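Local coordinates for protein bacteriorhodopsin (Nanosalina sp., PDB 6EYU) that probably uses light absorbed by its bound retinal to pump protons inward across the cell membrane, at residues A[94-99]-A[152-157]. Residues are numbered along the deposited sequence; the frame is centred on the assembly and turned at random.
Sequences HGADTK and AEESSD
E154 reaches across to T98, and one of its carboxylate oxygens takes two firm hydrogen bonds there. T98 OG1 lies 2.8 Å from E154 OE1 and donates to the syn lone pair, the two side chains crossing at about a right angle. The backbone bond from T98 N to E154 OE1 is almost straight (173° at the hydrogen) but comes in from above the carboxylate plane. A weak third donor, D97 N, stands 3.2 Å from the same E154 OE1. T98 can use backbone and side chain together because chi1 of 48° sets OG1 between its own N and carbonyl carbon; the E154 chain runs extended beyond CG to meet them. Donors converging on OE1 would probably favour a charged carboxylate; D97 OD1, 5.6 Å from E154 OE1 and not in contact, would if anything work against this. The contact joins two inter-helical loops at one end of the seven-helix retinal-protein bundle: segment 94-99 links helix 72-93 to helix 101-124, while segment 152-157 leads from helix 147-152 into helix 157-183, where S156 is the N-cap and its OG caps L159 N. One water accepts from G95 N; a second donates to G95 O and accepts from S156 N at 2.8 Å, tying the two backbones together. Within the 94-99 loop, K99 NZ bonds A96 O at 2.6 Å, nearly in line with the C=O. Close packing follows where S155 CB lies over the face of the G95 carbonyl group, 3.4 Å from G95 C, with no glycine side chain to obstruct it, and where A96 CB lies 3.9 Å from E154 CB.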
loop_
_atom_site.group_PDB
_atom_site.type_symbol
_atom_site.label_atom_id
_atom_site.label_comp_id
_atom_site.label_asym_id
_atom_site.label_seq_id
_atom_site.Cartn_x
_atom_site.Cartn_y
_atom_site.Cartn_z
ATOM N N HIS A 94 -5.164 -12.791 -20.466
ATOM C CA HIS A 94 -6.220 -13.771 -20.256
ATOM C C HIS A 94 -6.064 -14.955 -21.205
ATOM O O HIS A 94 -6.299 -16.101 -20.824
ATOM C CB HIS A 94 -7.591 -13.124 -20.452
ATOM C CG HIS A 94 -8.736 -14.051 -20.194
ATOM N ND1 HIS A 94 -8.899 -14.715 -18.997
ATOM C CD2 HIS A 94 -9.717 -14.505 -21.009
ATOM C CE1 HIS A 94 -9.966 -15.489 -19.066
ATOM N NE2 HIS A 94 -10.482 -15.380 -20.277
ATOM N N GLY A 95 -5.674 -14.672 -22.444
ATOM C CA GLY A 95 -5.603 -15.704 -23.472
ATOM C C GLY A 95 -4.177 -16.122 -23.774
ATOM O O GLY A 95 -3.943 -17.011 -24.593
ATOM N N ALA A 96 -3.217 -15.459 -23.136
ATOM C CA ALA A 96 -1.851 -15.423 -23.651
ATOM C C ALA A 96 -0.966 -16.479 -22.995
ATOM O O ALA A 96 -1.212 -16.897 -21.863
ATOM C CB ALA A 96 -1.252 -14.038 -23.457
ATOM N N ASP A 97 0.137 -16.799 -23.665
ATOM C CA ASP A 97 1.069 -17.817 -23.192
ATOM C C ASP A 97 1.972 -17.260 -22.096
ATOM O O ASP A 97 2.208 -17.917 -21.082
ATOM C CB ASP A 97 1.924 -18.322 -24.358
ATOM C CG ASP A 97 2.881 -19.423 -23.946
ATOM O OD1 ASP A 97 3.118 -19.583 -22.731
ATOM O OD2 ASP A 97 3.454 -20.077 -24.843
ATOM N N THR A 98 2.586 -16.113 -22.370
ATOM C CA THR A 98 3.528 -15.508 -21.437
ATOM C C THR A 98 2.844 -14.429 -20.604
ATOM O O THR A 98 2.264 -13.488 -21.146
ATOM C CB THR A 98 4.727 -14.882 -22.173
ATOM O OG1 THR A 98 4.258 -14.077 -23.263
ATOM C CG2 THR A 98 5.653 -15.964 -22.704
ATOM N N LYS A 99 2.827 -14.631 -19.291
ATOM C CA LYS A 99 2.406 -13.593 -18.360
ATOM C C LYS A 99 3.619 -12.859 -17.799
ATOM O O LYS A 99 4.468 -13.459 -17.140
ATOM C CB LYS A 99 1.598 -14.207 -17.215
ATOM C CG LYS A 99 0.139 -14.468 -17.557
ATOM C CD LYS A 99 -0.026 -15.731 -18.385
ATOM C CE LYS A 99 -1.325 -15.711 -19.172
ATOM N NZ LYS A 99 -1.880 -17.076 -19.384
ATOM N N ALA A 152 -1.317 -9.607 -25.838
ATOM C CA ALA A 152 -2.705 -9.834 -26.221
ATOM C C ALA A 152 -2.782 -10.566 -27.557
ATOM O O ALA A 152 -3.581 -11.488 -27.724
ATOM C CB ALA A 152 -3.453 -8.512 -26.297
ATOM N N GLU A 153 -1.895 -10.203 -28.478
ATOM C CA GLU A 153 -1.890 -10.795 -29.811
ATOM C C GLU A 153 -1.376 -12.230 -29.759
ATOM O O GLU A 153 -1.528 -12.988 -30.717
ATOM C CB GLU A 153 -1.022 -9.964 -30.757
ATOM C CG GLU A 153 -1.663 -8.656 -31.189
ATOM C CD GLU A 153 -0.752 -7.817 -32.063
ATOM O OE1 GLU A 153 0.357 -8.288 -32.392
ATOM O OE2 GLU A 153 -1.138 -6.680 -32.406
ATOM N N GLU A 154 -0.871 -12.628 -28.596
ATOM C CA GLU A 154 -0.501 -14.017 -28.355
ATOM C C GLU A 154 -1.741 -14.903 -28.307
ATOM O O GLU A 154 -1.650 -16.120 -28.465
ATOM C CB GLU A 154 0.272 -14.137 -27.041
ATOM C CG GLU A 154 1.646 -14.770 -27.188
ATOM C CD GLU A 154 2.531 -14.528 -25.981
ATOM O OE1 GLU A 154 2.005 -14.528 -24.848
ATOM O OE2 GLU A 154 3.754 -14.354 -26.164
ATOM N N SER A 155 -2.879 -14.301 -27.981
ATOM C CA SER A 155 -4.092 -15.059 -27.703
ATOM C C SER A 155 -4.935 -15.218 -28.963
ATOM O O SER A 155 -4.501 -14.867 -30.061
ATOM C CB SER A 155 -4.917 -14.367 -26.616
ATOM O OG SER A 155 -4.549 -13.005 -26.486
ATOM N N SER A 156 -6.186 -15.621 -28.772
ATOM C CA SER A 156 -7.143 -15.706 -29.865
ATOM C C SER A 156 -7.464 -14.320 -30.411
ATOM O O SER A 156 -7.326 -13.320 -29.706
ATOM C CB SER A 156 -8.429 -16.384 -29.387
ATOM O OG SER A 156 -9.238 -15.480 -28.655
ATOM N N ASP A 157 -8.018 -14.284 -31.617
ATOM C CA ASP A 157 -8.300 -13.024 -32.293
ATOM C C ASP A 157 -9.362 -12.231 -31.538
ATOM O O ASP A 157 -9.266 -11.010 -31.417
ATOM C CB ASP A 157 -8.764 -13.285 -33.726
ATOM C CG ASP A 157 -7.633 -13.738 -34.630
ATOM O OD1 ASP A 157 -6.500 -13.897 -34.132
ATOM O OD2 ASP A 157 -7.882 -13.942 -35.837
HETATM O O HOH W 1 -5.827 -12.257 -23.538
HETATM O O HOH W 2 -6.263 -17.161 -26.402
#